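Local coordinates for protein probable intron-encoded endonuclease 1 (Wickerhamomyces canadensis, PDB 6X1J) that cuts DNA as a LAGLIDADG homing endonuclease, an intron-encoded enzyme that takes part in the homing of the mitochondrial 21S rRNA gene intron, at residues L45-I50 / F63-K68; K68-H73 / F145-G150; D130-Y135 / N183-L188. One frame throughout, in Å; residues are numbered along the deposited sequence.

Interaction 1. Residues L45-I50 / F63-K68. With K (potassium ion), chain E; K (potassium ion), chain D; nucleotides of chain B.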
loop_
_atom_site.group_PDB
_atom_site.type_symbol
_atom_site.label_atom_id
_atom_site.label_comp_id
_atom_site.label_asym_id
_atom_site.label_seq_id
_atom_site.Cartn_x
_atom_site.Cartn_y
_atom_site.Cartn_z
ATOM N N LEU A 45 -1.446 -1.818 4.349
ATOM C CA LEU A 45 -1.396 -3.314 4.386
ATOM C C LEU A 45 -0.171 -3.752 3.580
ATOM O O LEU A 45 0.546 -4.636 4.044
ATOM C CB LEU A 45 -2.714 -3.851 3.817
ATOM C CG LEU A 45 -3.915 -3.689 4.762
ATOM C CD1 LEU A 45 -5.227 -3.919 4.022
ATOM C CD2 LEU A 45 -3.790 -4.650 5.973
ATOM N N GLY A 46 0.129 -3.020 2.497
ATOM C CA GLY A 46 1.276 -3.258 1.603
ATOM C C GLY A 46 2.573 -2.558 1.998
ATOM O O GLY A 46 3.107 -2.838 3.085
ATOM N N ASP A 47 3.092 -1.709 1.098
ATOM C CA ASP A 47 4.508 -1.261 1.048
ATOM C C ASP A 47 4.736 0.111 1.723
ATOM O O ASP A 47 5.918 0.526 1.867
ATOM C CB ASP A 47 4.927 -1.226 -0.419
ATOM C CG ASP A 47 5.104 -2.619 -1.015
ATOM O OD1 ASP A 47 5.425 -3.561 -0.257
ATOM O OD2 ASP A 47 4.834 -2.770 -2.197
ATOM N N VAL A 48 3.686 0.811 2.157
ATOM C CA VAL A 48 3.859 2.195 2.652
ATOM C C VAL A 48 4.142 2.204 4.167
ATOM O O VAL A 48 3.601 1.343 4.944
ATOM C CB VAL A 48 2.647 3.044 2.255
ATOM C CG1 VAL A 48 2.660 4.357 2.981
ATOM C CG2 VAL A 48 2.632 3.291 0.755
ATOM N N TYR A 49 5.037 3.101 4.552
ATOM C CA TYR A 49 5.369 3.517 5.939
ATOM C C TYR A 49 4.467 4.707 6.274
ATOM O O TYR A 49 4.589 5.767 5.595
ATOM C CB TYR A 49 6.858 3.842 6.019
ATOM C CG TYR A 49 7.406 4.224 7.359
ATOM C CD1 TYR A 49 6.669 4.135 8.527
ATOM C CD2 TYR A 49 8.719 4.644 7.458
ATOM C CE1 TYR A 49 7.229 4.445 9.764
ATOM C CE2 TYR A 49 9.285 4.970 8.680
ATOM C CZ TYR A 49 8.543 4.869 9.841
ATOM O OH TYR A 49 9.120 5.200 11.034
ATOM N N ILE A 50 3.489 4.481 7.155
ATOM C CA ILE A 50 2.663 5.593 7.710
ATOM C C ILE A 50 3.220 5.929 9.094
ATOM O O ILE A 50 3.080 5.097 10.067
ATOM C CB ILE A 50 1.150 5.337 7.646
ATOM C CG1 ILE A 50 0.372 6.550 8.172
ATOM C CG2 ILE A 50 0.760 4.028 8.320
ATOM C CD1 ILE A 50 -1.056 6.602 7.668
ATOM N N PHE A 63 7.357 6.634 0.871
ATOM C CA PHE A 63 7.181 5.705 -0.266
ATOM C C PHE A 63 8.551 5.178 -0.712
ATOM O O PHE A 63 9.509 5.983 -0.794
ATOM C CB PHE A 63 6.514 6.414 -1.437
ATOM C CG PHE A 63 5.191 7.085 -1.150
ATOM C CD1 PHE A 63 4.036 6.344 -0.985
ATOM C CD2 PHE A 63 5.080 8.471 -1.116
ATOM C CE1 PHE A 63 2.815 6.968 -0.774
ATOM C CE2 PHE A 63 3.855 9.092 -0.904
ATOM C CZ PHE A 63 2.717 8.339 -0.746
ATOM N N GLU A 64 8.664 3.867 -0.960
ATOM C CA GLU A 64 9.881 3.273 -1.576
ATOM C C GLU A 64 9.457 2.065 -2.400
ATOM O O GLU A 64 8.910 1.122 -1.790
ATOM C CB GLU A 64 10.937 2.927 -0.526
ATOM C CG GLU A 64 12.228 2.414 -1.141
ATOM C CD GLU A 64 13.444 2.519 -0.243
ATOM O OE1 GLU A 64 13.248 2.757 0.963
ATOM O OE2 GLU A 64 14.585 2.384 -0.747
ATOM N N TRP A 65 9.664 2.118 -3.725
ATOM C CA TRP A 65 9.404 0.997 -4.660
ATOM C C TRP A 65 10.583 0.841 -5.622
ATOM O O TRP A 65 11.270 1.839 -5.899
ATOM C CB TRP A 65 8.075 1.177 -5.417
ATOM C CG TRP A 65 6.854 0.894 -4.586
ATOM C CD1 TRP A 65 6.393 -0.339 -4.198
ATOM C CD2 TRP A 65 5.906 1.851 -4.062
ATOM N NE1 TRP A 65 5.242 -0.214 -3.470
ATOM C CE2 TRP A 65 4.920 1.114 -3.354
ATOM C CE3 TRP A 65 5.788 3.247 -4.105
ATOM C CZ2 TRP A 65 3.841 1.730 -2.714
ATOM C CZ3 TRP A 65 4.716 3.855 -3.483
ATOM C CH2 TRP A 65 3.767 3.103 -2.779
ATOM N N LYS A 66 10.764 -0.384 -6.119
ATOM C CA LYS A 66 11.616 -0.724 -7.285
ATOM C C LYS A 66 10.991 -0.160 -8.548
ATOM O O LYS A 66 11.726 0.409 -9.312
ATOM C CB LYS A 66 11.735 -2.246 -7.439
ATOM C CG LYS A 66 12.675 -2.722 -8.541
ATOM C CD LYS A 66 12.699 -4.243 -8.703
ATOM C CE LYS A 66 13.765 -4.676 -9.689
ATOM N NZ LYS A 66 15.110 -4.629 -9.055
ATOM N N ASN A 67 9.682 -0.342 -8.759
ATOM C CA ASN A 67 9.017 0.000 -10.034
ATOM C C ASN A 67 8.782 1.522 -10.147
ATOM O O ASN A 67 8.080 2.113 -9.336
ATOM C CB ASN A 67 7.768 -0.841 -10.166
ATOM C CG ASN A 67 7.146 -0.758 -11.542
ATOM O OD1 ASN A 67 6.927 -1.781 -12.182
ATOM N ND2 ASN A 67 6.815 0.439 -11.989
ATOM N N LYS A 68 9.297 2.137 -11.197
ATOM C CA LYS A 68 9.268 3.603 -11.396
ATOM C C LYS A 68 7.862 4.021 -11.779
ATOM O O LYS A 68 7.346 5.036 -11.256
ATOM C CB LYS A 68 10.249 3.987 -12.506
ATOM C CG LYS A 68 10.407 5.484 -12.775
ATOM C CD LYS A 68 11.465 5.773 -13.855
ATOM C CE LYS A 68 11.826 7.242 -13.981
ATOM N NZ LYS A 68 10.888 7.896 -14.910
HETATM K K K E . 3.690 -5.164 4.243
HETATM K K K D . 6.106 -5.445 -2.418
ATOM P P DA B 14 9.064 -3.340 -3.815
ATOM O OP1 DA B 14 7.662 -3.849 -3.810
ATOM O OP2 DA B 14 9.467 -2.704 -5.130
ATOM O "O5'" DA B 14 9.442 -2.383 -2.599
ATOM C "C5'" DA B 14 8.626 -2.191 -1.421
ATOM C "C4'" DA B 14 8.970 -3.215 -0.363
ATOM O "O4'" DA B 14 10.415 -3.298 -0.179
ATOM C "C3'" DA B 14 8.382 -2.975 1.023
ATOM O "O3'" DA B 14 8.226 -4.300 1.542
ATOM C "C2'" DA B 14 9.549 -2.343 1.765
ATOM C "C1'" DA B 14 10.732 -3.091 1.179
ATOM N N9 DA B 14 12.033 -2.439 1.233
ATOM C C8 DA B 14 12.585 -1.592 0.305
ATOM N N7 DA B 14 13.779 -1.160 0.632
ATOM C C5 DA B 14 14.020 -1.750 1.864
ATOM C C6 DA B 14 15.108 -1.684 2.746
ATOM N N6 DA B 14 16.220 -0.996 2.497
ATOM N N1 DA B 14 15.027 -2.380 3.896
ATOM C C2 DA B 14 13.914 -3.072 4.148
ATOM N N3 DA B 14 12.827 -3.219 3.395
ATOM C C4 DA B 14 12.946 -2.524 2.254
ATOM P P DA B 16 6.301 -0.688 8.599
ATOM O OP1 DA B 16 5.540 -1.613 9.466
ATOM O OP2 DA B 16 5.704 0.610 8.271
ATOM O "O5'" DA B 16 7.764 -0.534 9.219
ATOM C "C5'" DA B 16 8.171 0.778 9.650
ATOM C "C4'" DA B 16 9.575 0.793 10.213
ATOM O "O4'" DA B 16 10.528 0.845 9.129
ATOM C "C3'" DA B 16 9.813 2.044 11.051
ATOM O "O3'" DA B 16 9.743 1.625 12.415
ATOM C "C2'" DA B 16 11.187 2.534 10.635
ATOM C "C1'" DA B 16 11.604 1.691 9.441
ATOM N N9 DA B 16 11.995 2.389 8.217
ATOM C C8 DA B 16 11.253 2.758 7.119
ATOM N N7 DA B 16 11.958 3.330 6.171
ATOM C C5 DA B 16 13.247 3.356 6.690
ATOM C C6 DA B 16 14.472 3.814 6.171
ATOM N N6 DA B 16 14.613 4.370 4.962
ATOM N N1 DA B 16 15.570 3.660 6.939
ATOM C C2 DA B 16 15.444 3.083 8.137
ATOM N N3 DA B 16 14.362 2.592 8.720
ATOM C C4 DA B 16 13.285 2.763 7.938
HETATM O O HOH W 1 6.120 2.481 -0.378
HETATM O O HOH W 2 8.466 0.877 1.025
HETATM O O HOH W 3 7.668 -6.717 -4.083
HETATM O O HOH W 4 8.871 -6.955 -1.412
HETATM O O HOH W 5 4.544 -3.483 6.410
HETATM O O HOH W 6 5.312 -7.573 3.707
HETATM O O HOH W 7 2.886 -7.856 5.736
#
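Asp47 meets Trp65 at the edge of the indole, where NE1 donates to OD2 over 2.9 Å. The bond is bent, 145° at the hydrogen, and arrives on the anti side of a carboxylate whose plane stands 69° from the ring. With CG anti to the carbonyl carbon (chi1 -72°), OD2 serves both the indole N-H and a potassium ion, which OD1 and OP1 of DA14 of chain B also bind; Trp65 thus steadies a metal ligand from the second shell. Gly46 O binds the other potassium ion at 2.7 Å, with Asp148 OD2 and a longer Leu45 O. Small, branched Val48 puts CG2 3.7 Å from CH2 of Trp65 and against Phe63. A water within hydrogen-bonding distance of Asp47 O and Glu64 O probably links them. C5' of DA16 of chain B sits over one face of the Tyr49 ring, 3.7 Å above its plane and toward the rim, while CD2 comes 3.2 Å from C8. The Tyr49 hydroxyl bonds a DNA phosphate; an alanine here would probably leave the sugar uncovered and that phosphate without its partner. Strands 49-51 and 60-65 form an antiparallel hairpin, and helix 68-77 covers Phe63 and Trp65 through Ile71 and Ile74.

Interaction 2. Residues K68-H73 / F145-G150. With K (potassium ion), chain D; K (potassium ion), chain E; nucleotides of chain C; nucleotides of chain B.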
loop_
_atom_site.group_PDB
_atom_site.type_symbol
_atom_site.label_atom_id
_atom_site.label_comp_id
_atom_site.label_asym_id
_atom_site.label_seq_id
_atom_site.Cartn_x
_atom_site.Cartn_y
_atom_site.Cartn_z
ATOM N N LYS A 68 9.297 2.137 -11.197
ATOM C CA LYS A 68 9.268 3.603 -11.396
ATOM C C LYS A 68 7.862 4.021 -11.779
ATOM O O LYS A 68 7.346 5.036 -11.256
ATOM C CB LYS A 68 10.249 3.987 -12.506
ATOM C CG LYS A 68 10.407 5.484 -12.775
ATOM C CD LYS A 68 11.465 5.773 -13.855
ATOM C CE LYS A 68 11.826 7.242 -13.981
ATOM N NZ LYS A 68 10.888 7.896 -14.910
ATOM N N ALA A 69 7.253 3.323 -12.711
ATOM C CA ALA A 69 5.897 3.695 -13.154
ATOM C C ALA A 69 4.969 3.625 -11.938
ATOM O O ALA A 69 4.138 4.504 -11.821
ATOM C CB ALA A 69 5.467 2.834 -14.289
ATOM N N TYR A 70 5.172 2.669 -11.012
ATOM C CA TYR A 70 4.235 2.457 -9.871
ATOM C C TYR A 70 4.319 3.617 -8.870
ATOM O O TYR A 70 3.260 4.187 -8.532
ATOM C CB TYR A 70 4.456 1.112 -9.163
ATOM C CG TYR A 70 3.412 0.814 -8.108
ATOM C CD1 TYR A 70 2.059 0.855 -8.416
ATOM C CD2 TYR A 70 3.757 0.497 -6.802
ATOM C CE1 TYR A 70 1.084 0.588 -7.466
ATOM C CE2 TYR A 70 2.791 0.229 -5.843
ATOM C CZ TYR A 70 1.451 0.274 -6.170
ATOM O OH TYR A 70 0.487 0.016 -5.227
ATOM N N ILE A 71 5.527 3.947 -8.378
ATOM C CA ILE A 71 5.706 5.091 -7.452
ATOM C C ILE A 71 5.191 6.383 -8.097
ATOM O O ILE A 71 4.590 7.218 -7.363
ATOM C CB ILE A 71 7.152 5.231 -6.946
ATOM C CG1 ILE A 71 7.216 6.203 -5.768
ATOM C CG2 ILE A 71 8.074 5.671 -8.060
ATOM C CD1 ILE A 71 8.508 6.099 -4.928
ATOM N N GLU A 72 5.384 6.584 -9.389
ATOM C CA GLU A 72 4.902 7.835 -10.038
ATOM C C GLU A 72 3.359 7.872 -10.055
ATOM O O GLU A 72 2.755 8.967 -9.803
ATOM C CB GLU A 72 5.441 7.973 -11.463
ATOM C CG GLU A 72 6.897 8.378 -11.532
ATOM C CD GLU A 72 7.475 8.347 -12.943
ATOM O OE1 GLU A 72 6.701 8.130 -13.926
ATOM O OE2 GLU A 72 8.691 8.501 -13.057
ATOM N N HIS A 73 2.733 6.708 -10.204
ATOM C CA HIS A 73 1.260 6.551 -10.071
ATOM C C HIS A 73 0.773 6.899 -8.639
ATOM O O HIS A 73 -0.270 7.576 -8.521
ATOM C CB HIS A 73 0.867 5.127 -10.455
ATOM C CG HIS A 73 -0.572 4.854 -10.205
ATOM N ND1 HIS A 73 -1.571 5.345 -11.039
ATOM C CD2 HIS A 73 -1.178 4.167 -9.212
ATOM C CE1 HIS A 73 -2.738 4.938 -10.592
ATOM N NE2 HIS A 73 -2.525 4.224 -9.463
ATOM N N PHE A 145 -2.733 -5.794 -3.187
ATOM C CA PHE A 145 -2.214 -6.833 -4.112
ATOM C C PHE A 145 -1.014 -6.310 -4.933
ATOM O O PHE A 145 -0.005 -7.029 -5.082
ATOM C CB PHE A 145 -3.352 -7.402 -4.976
ATOM C CG PHE A 145 -2.880 -8.583 -5.799
ATOM C CD1 PHE A 145 -2.722 -9.831 -5.220
ATOM C CD2 PHE A 145 -2.475 -8.413 -7.112
ATOM C CE1 PHE A 145 -2.170 -10.884 -5.934
ATOM C CE2 PHE A 145 -1.943 -9.475 -7.830
ATOM C CZ PHE A 145 -1.790 -10.704 -7.241
ATOM N N MET A 146 -1.029 -5.079 -5.458
ATOM C CA MET A 146 0.133 -4.589 -6.259
ATOM C C MET A 146 1.342 -4.489 -5.327
ATOM O O MET A 146 2.468 -4.824 -5.729
ATOM C CB MET A 146 -0.175 -3.248 -6.937
ATOM C CG MET A 146 -1.311 -3.362 -7.960
ATOM S SD MET A 146 -1.623 -1.887 -8.997
ATOM C CE MET A 146 -2.785 -0.946 -8.008
ATOM N N ASP A 147 1.108 -4.154 -4.073
ATOM C CA ASP A 147 2.183 -4.012 -3.059
ATOM C C ASP A 147 2.707 -5.404 -2.696
ATOM O O ASP A 147 3.884 -5.719 -3.059
ATOM C CB ASP A 147 1.670 -3.215 -1.869
ATOM C CG ASP A 147 1.535 -1.720 -2.124
ATOM O OD1 ASP A 147 1.781 -1.288 -3.279
ATOM O OD2 ASP A 147 1.221 -0.985 -1.157
ATOM N N ASP A 148 1.851 -6.236 -2.092
ATOM C CA ASP A 148 2.257 -7.455 -1.330
ATOM C C ASP A 148 1.771 -8.743 -2.008
ATOM O O ASP A 148 1.935 -9.838 -1.428
ATOM C CB ASP A 148 1.766 -7.290 0.112
ATOM C CG ASP A 148 2.813 -6.602 0.961
ATOM O OD1 ASP A 148 3.603 -5.842 0.390
ATOM O OD2 ASP A 148 2.855 -6.844 2.178
ATOM N N GLY A 149 1.198 -8.613 -3.193
ATOM C CA GLY A 149 0.560 -9.700 -3.937
ATOM C C GLY A 149 1.624 -10.566 -4.595
ATOM O O GLY A 149 2.745 -10.104 -4.741
ATOM N N GLY A 150 1.268 -11.799 -4.921
ATOM C CA GLY A 150 2.174 -12.845 -5.432
ATOM C C GLY A 150 1.392 -13.984 -6.044
ATOM O O GLY A 150 0.201 -14.093 -5.769
HETATM K K K D . 6.106 -5.445 -2.418
HETATM K K K E . 3.690 -5.164 4.243
ATOM P P DC C 17 6.123 -7.892 -0.054
ATOM O OP1 DC C 17 6.530 -6.473 0.064
ATOM O OP2 DC C 17 4.965 -8.362 0.762
ATOM O "O5'" DC C 17 5.895 -8.184 -1.608
ATOM C "C5'" DC C 17 5.498 -9.454 -2.207
ATOM C "C4'" DC C 17 6.577 -9.928 -3.158
ATOM O "O4'" DC C 17 7.656 -10.601 -2.446
ATOM C "C3'" DC C 17 6.179 -10.851 -4.312
ATOM O "O3'" DC C 17 6.751 -10.302 -5.526
ATOM C "C2'" DC C 17 6.756 -12.190 -3.888
ATOM C "C1'" DC C 17 7.981 -11.824 -3.087
ATOM N N1 DC C 17 8.379 -12.807 -2.040
ATOM C C2 DC C 17 9.734 -13.152 -1.867
ATOM O O2 DC C 17 10.590 -12.656 -2.619
ATOM N N3 DC C 17 10.074 -14.019 -0.885
ATOM C C4 DC C 17 9.137 -14.503 -0.069
ATOM N N4 DC C 17 9.513 -15.374 0.870
ATOM C C5 DC C 17 7.764 -14.151 -0.208
ATOM C C6 DC C 17 7.437 -13.290 -1.181
ATOM P P DC B 15 7.248 -4.681 2.757
ATOM O OP1 DC B 15 7.838 -5.858 3.434
ATOM O OP2 DC B 15 5.816 -4.653 2.265
ATOM O "O5'" DC B 15 7.498 -3.609 3.866
ATOM C "C5'" DC B 15 6.897 -2.333 3.996
ATOM C "C4'" DC B 15 7.520 -1.925 5.307
ATOM O "O4'" DC B 15 8.957 -1.830 5.168
ATOM C "C3'" DC B 15 7.037 -0.701 6.098
ATOM O "O3'" DC B 15 6.589 -1.394 7.278
ATOM C "C2'" DC B 15 8.240 0.228 6.035
ATOM C "C1'" DC B 15 9.430 -0.733 5.924
ATOM N N1 DC B 15 10.620 -0.195 5.239
ATOM C C2 DC B 15 11.880 -0.312 5.848
ATOM O O2 DC B 15 11.966 -0.872 6.951
ATOM N N3 DC B 15 12.962 0.211 5.230
ATOM C C4 DC B 15 12.831 0.785 4.031
ATOM N N4 DC B 15 13.921 1.283 3.457
ATOM C C5 DC B 15 11.567 0.889 3.377
ATOM C C6 DC B 15 10.496 0.422 4.023
HETATM O O HOH W 3 7.668 -6.717 -4.083
HETATM O O HOH W 4 8.871 -6.955 -1.412
HETATM O O HOH W 5 4.544 -3.483 6.410
HETATM O O HOH W 6 5.312 -7.573 3.707
HETATM O O HOH W 7 2.886 -7.856 5.736
#
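The hydroxyl of Tyr70 donates to OD1 of Asp147 over 2.7 Å, the one hydrogen bond joining these two segments. It reaches the oxygen from above the carboxylate plane, 37° out of it, while ring and carboxylate planes are turned 82° apart. Tyrosine suits the place because it is long enough to bridge two helices and still ends in a donor; with CG anti to the backbone N (chi1 -173°), its ring stretches across to helix 138-148. Asn43 ND2 bonds the other oxygen, OD2, so the buried carboxylate is held at both ends and its rotation is restrained. Beside it, Met146 packs obliquely against the ring: CB lies 3.7 Å from Tyr70 OH, and SD is 5.1 Å from the ring centroid, an oblique Met-aromatic contact made near CE1.

The same turn of protein carries the metal site. The backbone O of Asp147 binds one potassium ion together with DC17 of chain C, while OD2 of Asp148 binds the other at 2.8 Å, alongside OP2 of DC15 of chain B. Asp148 and Gly149 end the second LAGLIDADG motif; a side-chain carbon on Gly149 would collide with Phe145 O. Behind Tyr70, the ring of Trp65 on strand 60-65 meets it edge to face. Through Tyr70, helix 68-77 meets the end of helix 138-148, which runs straight on into strand 149-151 at the edge of the second four-stranded sheet.

Interaction 3. Residues D130-Y135 / N183-L188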
loop_
_atom_site.group_PDB
_atom_site.type_symbol
_atom_site.label_atom_id
_atom_site.label_comp_id
_atom_site.label_asym_id
_atom_site.label_seq_id
_atom_site.Cartn_x
_atom_site.Cartn_y
_atom_site.Cartn_z
ATOM N N ASP A 130 -12.440 -4.434 12.880
ATOM C CA ASP A 130 -13.511 -4.049 11.919
ATOM C C ASP A 130 -12.907 -3.525 10.607
ATOM O O ASP A 130 -13.660 -2.895 9.781
ATOM C CB ASP A 130 -14.498 -3.059 12.530
ATOM C CG ASP A 130 -13.961 -1.658 12.733
ATOM O OD1 ASP A 130 -12.780 -1.531 13.180
ATOM O OD2 ASP A 130 -14.738 -0.712 12.476
ATOM N N LEU A 131 -11.595 -3.649 10.463
ATOM C CA LEU A 131 -10.899 -3.153 9.239
ATOM C C LEU A 131 -11.620 -3.635 7.967
ATOM O O LEU A 131 -11.954 -2.792 7.098
ATOM C CB LEU A 131 -9.464 -3.655 9.241
ATOM C CG LEU A 131 -8.724 -3.522 7.905
ATOM C CD1 LEU A 131 -8.652 -2.061 7.469
ATOM C CD2 LEU A 131 -7.327 -4.097 8.071
ATOM N N VAL A 132 -11.824 -4.947 7.829
ATOM C CA VAL A 132 -12.357 -5.492 6.559
ATOM C C VAL A 132 -13.788 -4.968 6.370
ATOM O O VAL A 132 -14.076 -4.358 5.306
ATOM C CB VAL A 132 -12.294 -7.031 6.512
ATOM C CG1 VAL A 132 -13.098 -7.597 5.356
ATOM C CG2 VAL A 132 -10.861 -7.536 6.448
ATOM N N LEU A 133 -14.631 -5.116 7.400
ATOM C CA LEU A 133 -16.072 -4.800 7.282
ATOM C C LEU A 133 -16.180 -3.325 6.905
ATOM O O LEU A 133 -16.852 -3.015 5.923
ATOM C CB LEU A 133 -16.857 -5.118 8.569
ATOM C CG LEU A 133 -18.365 -4.800 8.481
ATOM C CD1 LEU A 133 -19.087 -5.779 7.566
ATOM C CD2 LEU A 133 -19.070 -4.746 9.850
ATOM N N ASN A 134 -15.529 -2.438 7.634
ATOM C CA ASN A 134 -15.903 -1.002 7.534
ATOM C C ASN A 134 -15.005 -0.237 6.548
ATOM O O ASN A 134 -15.387 0.877 6.243
ATOM C CB ASN A 134 -15.974 -0.350 8.925
ATOM C CG ASN A 134 -17.036 -0.963 9.814
ATOM O OD1 ASN A 134 -18.083 -1.378 9.322
ATOM N ND2 ASN A 134 -16.772 -1.040 11.112
ATOM N N TYR A 135 -13.858 -0.761 6.070
ATOM C CA TYR A 135 -12.850 0.093 5.362
ATOM C C TYR A 135 -12.345 -0.510 4.048
ATOM O O TYR A 135 -12.185 0.296 3.130
ATOM C CB TYR A 135 -11.636 0.423 6.244
ATOM C CG TYR A 135 -12.017 1.218 7.468
ATOM C CD1 TYR A 135 -12.135 2.602 7.428
ATOM C CD2 TYR A 135 -12.314 0.570 8.662
ATOM C CE1 TYR A 135 -12.519 3.322 8.554
ATOM C CE2 TYR A 135 -12.707 1.272 9.790
ATOM C CZ TYR A 135 -12.803 2.651 9.741
ATOM O OH TYR A 135 -13.170 3.317 10.876
ATOM N N ASN A 183 -13.491 -13.381 3.384
ATOM C CA ASN A 183 -14.305 -14.460 2.772
ATOM C C ASN A 183 -15.806 -14.111 2.881
ATOM O O ASN A 183 -16.562 -14.407 1.932
ATOM C CB ASN A 183 -13.907 -15.810 3.350
ATOM C CG ASN A 183 -12.604 -16.360 2.789
ATOM O OD1 ASN A 183 -12.091 -15.920 1.745
ATOM N ND2 ASN A 183 -12.098 -17.383 3.457
ATOM N N ILE A 184 -16.230 -13.444 3.961
ATOM C CA ILE A 184 -17.638 -12.977 4.124
ATOM C C ILE A 184 -17.891 -11.778 3.206
ATOM O O ILE A 184 -18.895 -11.804 2.472
ATOM C CB ILE A 184 -17.943 -12.677 5.603
ATOM C CG1 ILE A 184 -18.056 -13.996 6.373
ATOM C CG2 ILE A 184 -19.195 -11.805 5.757
ATOM C CD1 ILE A 184 -17.517 -13.933 7.775
ATOM N N LYS A 185 -17.031 -10.760 3.204
ATOM C CA LYS A 185 -17.362 -9.515 2.430
ATOM C C LYS A 185 -17.270 -9.696 0.901
ATOM O O LYS A 185 -18.108 -9.110 0.217
ATOM C CB LYS A 185 -16.502 -8.336 2.867
ATOM C CG LYS A 185 -16.958 -7.012 2.274
ATOM C CD LYS A 185 -16.189 -5.869 2.858
ATOM C CE LYS A 185 -16.736 -4.525 2.456
ATOM N NZ LYS A 185 -15.929 -3.533 3.180
ATOM N N PHE A 186 -16.307 -10.459 0.360
ATOM C CA PHE A 186 -16.089 -10.583 -1.102
ATOM C C PHE A 186 -16.427 -11.999 -1.600
ATOM O O PHE A 186 -16.262 -12.268 -2.795
ATOM C CB PHE A 186 -14.660 -10.151 -1.422
ATOM C CG PHE A 186 -14.353 -8.750 -0.977
ATOM C CD1 PHE A 186 -14.923 -7.663 -1.617
ATOM C CD2 PHE A 186 -13.492 -8.513 0.080
ATOM C CE1 PHE A 186 -14.666 -6.368 -1.182
ATOM C CE2 PHE A 186 -13.235 -7.224 0.508
ATOM C CZ PHE A 186 -13.821 -6.151 -0.125
ATOM N N ASN A 187 -16.943 -12.844 -0.713
ATOM C CA ASN A 187 -17.222 -14.276 -0.944
ATOM C C ASN A 187 -16.014 -14.939 -1.611
ATOM O O ASN A 187 -16.162 -15.561 -2.641
ATOM C CB ASN A 187 -18.527 -14.501 -1.713
ATOM C CG ASN A 187 -19.121 -15.851 -1.355
ATOM O OD1 ASN A 187 -18.736 -16.454 -0.341
ATOM N ND2 ASN A 187 -20.016 -16.353 -2.196
ATOM N N LEU A 188 -14.863 -14.840 -0.977
ATOM C CA LEU A 188 -13.653 -15.593 -1.372
ATOM C C LEU A 188 -13.601 -16.870 -0.523
ATOM O O LEU A 188 -14.351 -16.946 0.451
ATOM C CB LEU A 188 -12.438 -14.705 -1.103
ATOM C CG LEU A 188 -12.297 -13.507 -2.044
ATOM C CD1 LEU A 188 -11.230 -12.569 -1.497
ATOM C CD2 LEU A 188 -11.958 -13.984 -3.451
#
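Lys185 leans on Val132 with its CB, 4.3 Å from CG1 of the valine, and from there its chain runs fully extended to two backbone carbonyls. CG, anti to the backbone N (chi1 -171°), sits over the centre of the Phe186 ring, 4.0 Å above its plane, a CH-pi contact. CD then comes 3.6 Å from Val132 O, and CE passes at 3.8 Å from Leu133 O. At the tip, NZ donates to both oxygens, 2.9 Å to Val132 O and 2.9 Å to Leu133 O. The first is approached in the carbonyl plane at a C=O...donor angle of 153°, the second from 54° above its plane. Here the short helix 131-134 packs against the C-terminal end of helix 172-186, and the lysine reaches across to carbonyls in the last turn of the short helix. A lysine suits this place, since its long chain supplies several N-H groups where carbonyls at a helix C-terminal end commonly lack helical N-H partners, and the helix dipole would probably favour its positive charge. Ile136 O takes a third bond from NZ. Val132 also rests on Leu178 and Asp181 of helix 172-186.

Interactions 1 and 2 form one site: their centres lie 7 Å apart, they share Lys68, and both touch the two potassium ions. Asp47 N probably bonds Asp147 OD2, tying together the ends of helices 34-45 and 138-148, the two LAGLIDADG helices, beside the DNA phosphates that share the potassium ions. Each helix leads into the edge strand of its own four-stranded sheet of 1-2-4-3 order, as expected of a monomer with two similar halves. Interaction 3 stands apart, 24 and 22 Å from the others by centres and about 13 Å from the DNA at its nearest atom. It closes after interaction 2, with which its segments alternate, and reaches interaction 1 through Leu131 on Leu45.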